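Local coordinates for protein 2-aminomuconate 6-semialdehyde dehydrogenase (PDB 4U3W) that probably oxidises 2-aminomuconate 6-semialdehyde to 2-aminomuconate with NAD+ as the electron acceptor, at residues S152-I166 / L491-A505. Sequence-based numbering, arbitrary orientation. Where two conformers were deposited one is given.
Sequences SELINYVTRKPLGVI and LDFYSELTNVCVRIA. With MG (magnesium ion), chain E.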
ATOM      1  N   SER A 152      -7.434 -22.183 -15.206  1.00 47.68           N
ATOM      2  CA  SER A 152      -6.314 -21.418 -15.753  1.00 46.94           C
ATOM      3  C   SER A 152      -5.767 -20.403 -14.741  1.00 43.37           C
ATOM      4  O   SER A 152      -6.471 -20.032 -13.796  1.00 44.32           O
ATOM      5  CB  SER A 152      -6.736 -20.707 -17.038  1.00 50.17           C
ATOM      6  OG  SER A 152      -7.831 -19.850 -16.803  1.00 52.70           O
ATOM      7  N   GLU A 153      -4.535 -19.935 -14.960  1.00 40.12           N
ATOM      8  CA  GLU A 153      -3.939 -18.950 -14.050  1.00 37.84           C
ATOM      9  C   GLU A 153      -3.444 -17.761 -14.854  1.00 34.25           C
ATOM     10  O   GLU A 153      -2.974 -17.895 -15.995  1.00 34.27           O
ATOM     11  CB  GLU A 153      -2.785 -19.543 -13.189  1.00 52.32           C
ATOM     12  CG  GLU A 153      -2.271 -18.508 -12.107  1.00 73.98           C
ATOM     13  CD  GLU A 153      -1.098 -18.985 -11.228  1.00 75.26           C
ATOM     14  OE1 GLU A 153      -0.755 -20.195 -11.282  1.00 74.84           O
ATOM     15  OE2 GLU A 153      -0.495 -18.122 -10.520  1.00 75.21           O
ATOM     16  N   LEU A 154      -3.595 -16.579 -14.274  1.00 34.22           N
ATOM     17  CA  LEU A 154      -3.231 -15.364 -14.984  1.00 32.31           C
ATOM     18  C   LEU A 154      -2.515 -14.480 -14.009  1.00 32.08           C
ATOM     19  O   LEU A 154      -2.737 -14.574 -12.802  1.00 31.05           O
ATOM     20  CB  LEU A 154      -4.458 -14.653 -15.569  1.00 33.11           C
ATOM     21  CG  LEU A 154      -5.404 -15.539 -16.385  1.00 34.85           C
ATOM     22  CD1 LEU A 154      -6.587 -16.083 -15.561  1.00 36.14           C
ATOM     23  CD2 LEU A 154      -5.834 -14.764 -17.624  1.00 34.46           C
ATOM     24  N   ILE A 155      -1.643 -13.628 -14.517  1.00 29.40           N
ATOM     25  CA  ILE A 155      -1.075 -12.599 -13.687  1.00 29.00           C
ATOM     26  C   ILE A 155      -1.599 -11.243 -14.174  1.00 30.80           C
ATOM     27  O   ILE A 155      -1.848 -11.055 -15.387  1.00 30.79           O
ATOM     28  CB  ILE A 155       0.477 -12.638 -13.702  1.00 31.55           C
ATOM     29  CG1 ILE A 155       1.029 -12.477 -15.118  1.00 33.36           C
ATOM     30  CG2 ILE A 155       0.976 -13.982 -13.093  1.00 36.20           C
ATOM     31  CD1 ILE A 155       2.559 -12.406 -15.172  1.00 35.40           C
ATOM     32  N   ASN A 156      -1.787 -10.317 -13.240  1.00 28.89           N
ATOM     33  CA  ASN A 156      -2.216  -8.960 -13.538  1.00 28.86           C
ATOM     34  C   ASN A 156      -1.206  -7.986 -13.005  1.00 32.43           C
ATOM     35  O   ASN A 156      -0.764  -8.133 -11.859  1.00 32.66           O
ATOM     36  CB  ASN A 156      -3.565  -8.611 -12.877  1.00 32.50           C
ATOM     37  CG  ASN A 156      -4.679  -9.578 -13.226  1.00 35.20           C
ATOM     38  OD1 ASN A 156      -5.526  -9.294 -14.116  1.00 33.79           O
ATOM     39  ND2 ASN A 156      -4.732 -10.711 -12.504  1.00 37.16           N
ATOM     40  N   TYR A 157      -0.817  -6.991 -13.788  1.00 31.78           N
ATOM     41  CA  TYR A 157      -0.145  -5.889 -13.142  1.00 31.92           C
ATOM     42  C   TYR A 157      -0.623  -4.537 -13.692  1.00 27.73           C
ATOM     43  O   TYR A 157      -1.047  -4.427 -14.874  1.00 27.92           O
ATOM     44  CB  TYR A 157       1.369  -6.033 -13.275  1.00 31.55           C
ATOM     45  CG  TYR A 157       1.792  -6.224 -14.723  1.00 28.72           C
ATOM     46  CD1 TYR A 157       1.928  -7.500 -15.272  1.00 27.67           C
ATOM     47  CD2 TYR A 157       2.094  -5.136 -15.499  1.00 29.00           C
ATOM     48  CE1 TYR A 157       2.297  -7.665 -16.653  1.00 30.47           C
ATOM     49  CE2 TYR A 157       2.504  -5.284 -16.888  1.00 30.69           C
ATOM     50  CZ  TYR A 157       2.612  -6.556 -17.429  1.00 29.11           C
ATOM     51  OH  TYR A 157       3.019  -6.658 -18.767  1.00 30.51           O
ATOM     52  N   VAL A 158      -0.572  -3.519 -12.831  1.00 27.58           N
ATOM     53  CA  VAL A 158      -1.142  -2.239 -13.192  1.00 27.60           C
ATOM     54  C   VAL A 158      -0.083  -1.238 -13.614  1.00 30.90           C
ATOM     55  O   VAL A 158       0.786  -0.916 -12.826  1.00 33.50           O
ATOM     56  CB  VAL A 158      -1.963  -1.647 -12.034  1.00 32.99           C
ATOM     57  CG1 VAL A 158      -2.559  -0.287 -12.491  1.00 32.03           C
ATOM     58  CG2 VAL A 158      -3.058  -2.629 -11.679  1.00 31.60           C
ATOM     59  N   THR A 159      -0.114  -0.815 -14.888  1.00 27.20           N
ATOM     60  CA  THR A 159       0.847   0.147 -15.420  0.57 30.97           C
ATOM     61  C   THR A 159       0.211   1.542 -15.485  1.00 34.88           C
ATOM     62  O   THR A 159      -1.010   1.679 -15.438  1.00 34.42           O
ATOM     63  CB  THR A 159       1.331  -0.226 -16.833  0.57 32.15           C
ATOM     64  OG1 THR A 159       0.250  -0.065 -17.778  0.57 29.82           O
ATOM     65  CG2 THR A 159       1.841  -1.673 -16.862  0.57 33.71           C
ATOM     66  N   ARG A 160       1.041   2.584 -15.559  1.00 38.44           N
ATOM     67  CA  ARG A 160       0.564   3.977 -15.674  1.00 39.89           C
ATOM     68  C   ARG A 160       1.283   4.538 -16.874  1.00 40.78           C
ATOM     69  O   ARG A 160       2.475   4.245 -17.081  1.00 43.63           O
ATOM     70  CB  ARG A 160       0.880   4.786 -14.418  1.00 42.83           C
ATOM     71  CG  ARG A 160       0.106   4.383 -13.148  1.00 45.62           C
ATOM     72  CD  ARG A 160       0.275   5.528 -12.127  1.00 50.82           C
ATOM     73  NE  ARG A 160      -0.263   5.278 -10.793  1.00 55.87           N
ATOM     74  CZ  ARG A 160       0.492   5.162  -9.690  1.00 61.25           C
ATOM     75  NH1 ARG A 160       1.815   5.266  -9.773  1.00 63.26           N
ATOM     76  NH2 ARG A 160      -0.064   4.933  -8.496  1.00 61.51           N
ATOM     77  N   LYS A 161       0.563   5.258 -17.728  1.00 36.94           N
ATOM     78  CA  LYS A 161       1.210   5.984 -18.780  1.00 31.84           C
ATOM     79  C   LYS A 161       0.593   7.410 -18.700  1.00 32.69           C
ATOM     80  O   LYS A 161      -0.444   7.597 -18.050  1.00 30.64           O
ATOM     81  CB  LYS A 161       1.010   5.289 -20.183  1.00 37.44           C
ATOM     82  CG  LYS A 161      -0.445   5.085 -20.632  1.00 41.66           C
ATOM     83  CD  LYS A 161      -0.615   4.553 -22.148  1.00 43.61           C
ATOM     84  CE  LYS A 161      -0.191   3.087 -22.269  1.00 40.55           C
ATOM     85  NZ  LYS A 161      -0.985   2.202 -21.373  1.00 37.72           N
ATOM     86  N   PRO A 162       1.207   8.395 -19.344  1.00 35.18           N
ATOM     87  CA  PRO A 162       0.596   9.731 -19.273  1.00 35.87           C
ATOM     88  C   PRO A 162      -0.847   9.744 -19.835  1.00 36.91           C
ATOM     89  O   PRO A 162      -1.085   8.972 -20.794  1.00 33.67           O
ATOM     90  CB  PRO A 162       1.499  10.571 -20.182  1.00 35.44           C
ATOM     91  CG  PRO A 162       2.734   9.763 -20.461  1.00 38.25           C
ATOM     92  CD  PRO A 162       2.376   8.341 -20.253  1.00 38.96           C
ATOM     93  N   LEU A 163      -1.759  10.580 -19.298  1.00 35.88           N
ATOM     94  CA  LEU A 163      -3.019  10.931 -20.021  1.00 37.62           C
ATOM     95  C   LEU A 163      -2.747  11.493 -21.419  1.00 37.03           C
ATOM     96  O   LEU A 163      -3.432  11.154 -22.397  1.00 39.05           O
ATOM     97  CB  LEU A 163      -3.840  11.957 -19.247  1.00 42.63           C
ATOM     98  CG  LEU A 163      -4.541  11.597 -17.940  1.00 43.65           C
ATOM     99  CD1 LEU A 163      -5.279  12.805 -17.346  1.00 38.02           C
ATOM    100  CD2 LEU A 163      -5.540  10.508 -18.256  1.00 47.29           C
ATOM    101  N   GLY A 164      -1.743  12.360 -21.526  1.00 33.95           N
ATOM    102  CA  GLY A 164      -1.392  12.938 -22.809  1.00 32.42           C
ATOM    103  C   GLY A 164      -1.064  14.417 -22.671  1.00 34.56           C
ATOM    104  O   GLY A 164       0.111  14.789 -22.386  1.00 31.44           O
ATOM    105  N   VAL A 165      -2.088  15.246 -22.900  1.00 32.18           N
ATOM    106  CA  VAL A 165      -1.948  16.684 -22.838  1.00 29.74           C
ATOM    107  C   VAL A 165      -2.866  17.204 -21.723  1.00 28.88           C
ATOM    108  O   VAL A 165      -4.088  17.033 -21.763  1.00 32.68           O
ATOM    109  CB  VAL A 165      -2.326  17.367 -24.160  1.00 31.64           C
ATOM    110  CG1 VAL A 165      -2.166  18.879 -24.011  1.00 33.25           C
ATOM    111  CG2 VAL A 165      -1.445  16.821 -25.331  1.00 32.90           C
ATOM    112  N   ILE A 166      -2.282  17.847 -20.729  1.00 28.72           N
ATOM    113  CA  ILE A 166      -3.086  18.365 -19.624  1.00 28.60           C
ATOM    114  C   ILE A 166      -3.313  19.852 -19.825  1.00 27.12           C
ATOM    115  O   ILE A 166      -2.346  20.563 -19.991  1.00 28.02           O
ATOM    116  CB  ILE A 166      -2.388  18.203 -18.278  1.00 29.67           C
ATOM    117  CG1 ILE A 166      -1.921  16.760 -18.093  1.00 29.79           C
ATOM    118  CG2 ILE A 166      -3.357  18.696 -17.131  1.00 26.68           C
ATOM    119  CD1 ILE A 166      -3.039  15.824 -17.822  1.00 31.22           C
ATOM    120  N   LEU A 491      -0.468  11.011  -8.744  1.00 37.32           N
ATOM    121  CA  LEU A 491       0.096   9.966  -9.579  1.00 40.57           C
ATOM    122  C   LEU A 491      -1.007   9.312 -10.466  1.00 40.14           C
ATOM    123  O   LEU A 491      -0.796   9.086 -11.669  1.00 39.29           O
ATOM    124  CB  LEU A 491       0.740   8.887  -8.704  1.00 36.96           C
ATOM    125  CG  LEU A 491       1.999   9.290  -7.896  1.00 42.52           C
ATOM    126  CD1 LEU A 491       2.722   8.046  -7.295  1.00 50.39           C
ATOM    127  CD2 LEU A 491       2.983  10.249  -8.596  1.00 40.55           C
ATOM    128  N   ASP A 492      -2.154   8.998  -9.853  1.00 37.72           N
ATOM    129  CA  ASP A 492      -3.242   8.335 -10.560  1.00 38.01           C
ATOM    130  C   ASP A 492      -3.997   9.319 -11.456  1.00 38.22           C
ATOM    131  O   ASP A 492      -4.354   8.947 -12.579  1.00 38.17           O
ATOM    132  CB  ASP A 492      -4.238   7.670  -9.597  1.00 38.63           C
ATOM    133  CG  ASP A 492      -3.673   6.422  -8.950  1.00 44.90           C
ATOM    134  OD1 ASP A 492      -2.653   5.876  -9.456  1.00 40.37           O
ATOM    135  OD2 ASP A 492      -4.269   5.995  -7.948  1.00 45.98           O
ATOM    136  N   PHE A 493      -4.205  10.560 -11.001  1.00 38.44           N
ATOM    137  CA  PHE A 493      -4.992  11.456 -11.837  1.00 38.75           C
ATOM    138  C   PHE A 493      -4.283  11.783 -13.156  1.00 38.43           C
ATOM    139  O   PHE A 493      -4.907  11.784 -14.216  1.00 38.52           O
ATOM    140  CB  PHE A 493      -5.323  12.779 -11.176  1.00 39.05           C
ATOM    141  CG  PHE A 493      -6.040  13.696 -12.107  1.00 39.41           C
ATOM    142  CD1 PHE A 493      -7.379  13.458 -12.412  1.00 40.06           C
ATOM    143  CD2 PHE A 493      -5.385  14.762 -12.739  1.00 39.19           C
ATOM    144  CE1 PHE A 493      -8.081  14.292 -13.325  1.00 40.50           C
ATOM    145  CE2 PHE A 493      -6.062  15.596 -13.656  1.00 39.61           C
ATOM    146  CZ  PHE A 493      -7.418  15.368 -13.943  1.00 44.36           C
ATOM    147  N   TYR A 494      -3.008  12.125 -13.073  1.00 37.84           N
ATOM    148  CA  TYR A 494      -2.269  12.547 -14.246  1.00 37.51           C
ATOM    149  C   TYR A 494      -1.762  11.373 -15.113  1.00 37.07           C
ATOM    150  O   TYR A 494      -0.908  11.596 -15.986  1.00 36.73           O
ATOM    151  CB  TYR A 494      -1.096  13.436 -13.826  1.00 37.24           C
ATOM    152  CG  TYR A 494      -1.572  14.759 -13.231  1.00 38.27           C
ATOM    153  CD1 TYR A 494      -1.947  15.837 -14.058  1.00 37.91           C
ATOM    154  CD2 TYR A 494      -1.670  14.922 -11.848  1.00 37.70           C
ATOM    155  CE1 TYR A 494      -2.407  17.038 -13.511  1.00 38.26           C
ATOM    156  CE2 TYR A 494      -2.114  16.112 -11.286  1.00 37.98           C
ATOM    157  CZ  TYR A 494      -2.473  17.169 -12.105  1.00 39.31           C
ATOM    158  OH  TYR A 494      -2.917  18.329 -11.535  1.00 38.52           O
ATOM    159  N   SER A 495      -2.268  10.157 -14.850  1.00 37.10           N
ATOM    160  CA  SER A 495      -1.943   8.951 -15.624  1.00 39.88           C
ATOM    161  C   SER A 495      -3.182   8.173 -16.072  1.00 41.39           C
ATOM    162  O   SER A 495      -4.192   8.171 -15.357  1.00 37.56           O
ATOM    163  CB  SER A 495      -1.073   7.976 -14.805  1.00 39.45           C
ATOM    164  OG  SER A 495       0.197   8.518 -14.580  1.00 40.08           O
ATOM    165  N   GLU A 496      -3.070   7.441 -17.186  1.00 36.62           N
ATOM    166  CA  GLU A 496      -4.071   6.402 -17.453  1.00 36.83           C
ATOM    167  C   GLU A 496      -3.541   5.088 -16.827  1.00 37.36           C
ATOM    168  O   GLU A 496      -2.404   4.699 -17.103  1.00 35.88           O
ATOM    169  CB  GLU A 496      -4.350   6.199 -18.955  1.00 38.24           C
ATOM    170  CG  GLU A 496      -5.437   7.185 -19.588  1.00 47.19           C
ATOM    171  CD  GLU A 496      -6.895   7.134 -18.978  1.00 38.10           C
ATOM    172  OE1 GLU A 496      -7.257   6.252 -18.202  1.00 41.97           O
ATOM    173  OE2 GLU A 496      -7.698   8.025 -19.299  1.00 46.40           O
ATOM    174  N   LEU A 497      -4.352   4.458 -15.975  1.00 37.00           N
ATOM    175  CA  LEU A 497      -4.049   3.129 -15.420  1.00 37.80           C
ATOM    176  C   LEU A 497      -4.414   2.086 -16.461  1.00 36.58           C
ATOM    177  O   LEU A 497      -5.523   2.143 -17.010  1.00 36.97           O
ATOM    178  CB  LEU A 497      -4.852   2.842 -14.164  1.00 37.58           C
ATOM    179  CG  LEU A 497      -4.282   3.387 -12.869  1.00 41.37           C
ATOM    180  CD1 LEU A 497      -4.069   4.900 -12.980  1.00 39.56           C
ATOM    181  CD2 LEU A 497      -5.183   2.994 -11.673  1.00 39.74           C
ATOM    182  N   THR A 498      -3.522   1.131 -16.688  1.00 35.97           N
ATOM    183  CA  THR A 498      -3.867  -0.016 -17.508  1.00 35.68           C
ATOM    184  C   THR A 498      -3.606  -1.281 -16.707  1.00 35.71           C
ATOM    185  O   THR A 498      -2.524  -1.438 -16.155  1.00 35.42           O
ATOM    186  CB  THR A 498      -3.053  -0.078 -18.833  1.00 34.82           C
ATOM    187  OG1 THR A 498      -3.306   1.095 -19.607  1.00 35.96           O
ATOM    188  CG2 THR A 498      -3.445  -1.391 -19.697  1.00 34.44           C
ATOM    189  N   ASN A 499      -4.614  -2.124 -16.593  1.00 36.15           N
ATOM    190  CA  ASN A 499      -4.420  -3.455 -16.039  1.00 36.17           C
ATOM    191  C   ASN A 499      -4.029  -4.414 -17.187  1.00 35.36           C
ATOM    192  O   ASN A 499      -4.786  -4.546 -18.156  1.00 35.27           O
ATOM    193  CB  ASN A 499      -5.682  -3.928 -15.318  1.00 37.13           C
ATOM    194  CG  ASN A 499      -5.469  -5.254 -14.578  1.00 42.46           C
ATOM    195  OD1 ASN A 499      -4.620  -5.352 -13.687  1.00 45.92           O
ATOM    196  ND2 ASN A 499      -6.220  -6.278 -14.961  1.00 37.50           N
ATOM    197  N   VAL A 500      -2.825  -4.974 -17.116  1.00 34.77           N
ATOM    198  CA  VAL A 500      -2.336  -5.940 -18.087  1.00 33.95           C
ATOM    199  C   VAL A 500      -2.501  -7.343 -17.480  1.00 34.20           C
ATOM    200  O   VAL A 500      -1.942  -7.625 -16.395  1.00 34.52           O
ATOM    201  CB  VAL A 500      -0.876  -5.703 -18.483  1.00 35.95           C
ATOM    202  CG1 VAL A 500      -0.333  -6.852 -19.384  1.00 32.32           C
ATOM    203  CG2 VAL A 500      -0.671  -4.310 -19.081  1.00 33.01           C
ATOM    204  N   CYS A 501      -3.298  -8.177 -18.156  1.00 34.11           N
ATOM    205  CA  CYS A 501      -3.708  -9.473 -17.671  1.00 34.47           C
ATOM    206  C   CYS A 501      -3.185 -10.566 -18.599  1.00 33.55           C
ATOM    207  O   CYS A 501      -3.639 -10.676 -19.728  1.00 33.06           O
ATOM    208  CB  CYS A 501      -5.248  -9.540 -17.568  1.00 35.33           C
ATOM    209  SG  CYS A 501      -5.899 -11.078 -16.882  1.00 36.02           S
ATOM    210  N   VAL A 502      -2.243 -11.382 -18.104  1.00 33.34           N
ATOM    211  CA  VAL A 502      -1.503 -12.320 -18.921  1.00 33.07           C
ATOM    212  C   VAL A 502      -1.780 -13.772 -18.502  1.00 32.66           C
ATOM    213  O   VAL A 502      -1.519 -14.153 -17.347  1.00 33.34           O
ATOM    214  CB  VAL A 502       0.054 -12.088 -18.821  1.00 35.23           C
ATOM    215  CG1 VAL A 502       0.788 -13.096 -19.674  1.00 34.05           C
ATOM    216  CG2 VAL A 502       0.456 -10.626 -19.180  1.00 31.61           C
ATOM    217  N   ARG A 503      -2.285 -14.587 -19.425  1.00 32.16           N
ATOM    218  CA  ARG A 503      -2.517 -15.998 -19.103  1.00 32.39           C
ATOM    219  C   ARG A 503      -1.169 -16.699 -19.007  1.00 31.78           C
ATOM    220  O   ARG A 503      -0.321 -16.451 -19.856  1.00 32.81           O
ATOM    221  CB  ARG A 503      -3.406 -16.672 -20.163  1.00 31.96           C
ATOM    222  CG  ARG A 503      -3.624 -18.142 -19.817  1.00 37.08           C
ATOM    223  CD  ARG A 503      -4.667 -18.826 -20.705  1.00 42.08           C
ATOM    224  NE  ARG A 503      -4.795 -20.217 -20.246  1.00 45.80           N
ATOM    225  CZ  ARG A 503      -5.301 -21.233 -20.958  1.00 48.43           C
ATOM    226  NH1 ARG A 503      -5.781 -21.044 -22.186  1.00 45.81           N
ATOM    227  NH2 ARG A 503      -5.333 -22.447 -20.407  1.00 51.86           N
ATOM    228  N   ILE A 504      -0.915 -17.508 -17.972  1.00 33.47           N
ATOM    229  CA  ILE A 504       0.378 -18.192 -17.925  1.00 34.88           C
ATOM    230  C   ILE A 504       0.192 -19.721 -17.851  1.00 41.45           C
ATOM    231  O   ILE A 504       1.166 -20.472 -17.951  1.00 42.12           O
ATOM    232  CB  ILE A 504       1.269 -17.717 -16.733  1.00 32.55           C
ATOM    233  CG1 ILE A 504       0.604 -18.008 -15.388  1.00 33.90           C
ATOM    234  CG2 ILE A 504       1.547 -16.182 -16.867  1.00 39.06           C
ATOM    235  CD1 ILE A 504       1.529 -17.845 -14.114  1.00 39.94           C
ATOM    236  N   ALA A 505      -1.040 -20.162 -17.619  1.00 43.78           N
ATOM    237  CA  ALA A 505      -1.368 -21.581 -17.532  1.00 50.87           C
ATOM    238  C   ALA A 505      -2.854 -21.785 -17.754  1.00 56.32           C
ATOM    239  O   ALA A 505      -3.669 -20.868 -17.591  1.00 54.75           O
ATOM    240  CB  ALA A 505      -0.947 -22.161 -16.188  1.00 50.97           C
ATOM    241  OXT ALA A 505      -3.264 -22.889 -18.109  1.00 61.24           O
TER
HETATM  242 MG    MG E 503      -5.833   8.277 -14.232  1.00 33.22          MG
HETATM  243  O   HOH W   1      -7.067  10.164 -14.507  1.00 33.37           O
HETATM  244  O   HOH W   2      -6.800   6.326 -15.530  1.00 35.51           O
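Y157 and V500 form a hydrogen-bonded pair at the middle of a long antiparallel ladder, their side chains pointing the same way. With its CG wedged between the backbone N and carbonyl carbon (chi1 53°), the tyrosine lays its ring over the valine: V500 CB sits 4.0 Å from the Y157 ring centroid, a CH-pi contact offset toward the rim. I155 and V502 continue this face alongside, I155 CG1 lying 3.8 Å from V502 CB.

On the reverse face, N156 and N499 set their amide planes nearly parallel, 12° apart, and N499 ND2 donates to N156 OD1 at 3.2 Å, almost in its own amide plane. N156 ND2 is held by F144 and T146, which fixes the flip of that amide.

At the base R160 bridges the two segments by a salt bridge: extended, it turns NE and NH2 side-on to a single oxygen, NE to D492 OD1 2.8 Å, while L491 CB covers one guanidinium face. The junction between helix 487-493 and strand 495-503 binds a magnesium ion through D492 O and S495 O, with two waters. At the C-terminus, I504 and A505 both face E153 in a classic beta bulge, and A505 O accepts from E153 N (2.9 Å) and R503 NE on opposite faces of its plane. R503 thus folds back on the terminal carboxylate of its own segment, NH2 reaching A505 OXT (3.1 Å).

This is the oligomerisation arm of aldehyde dehydrogenases. Strand 141-147 flanks 153-162 on its other edge, 499-502 pairs in parallel with a strand of a second subunit, Y157 stacks on Y143 of a fourth, and helix 175-188 packs against Y494 and I166 at the base.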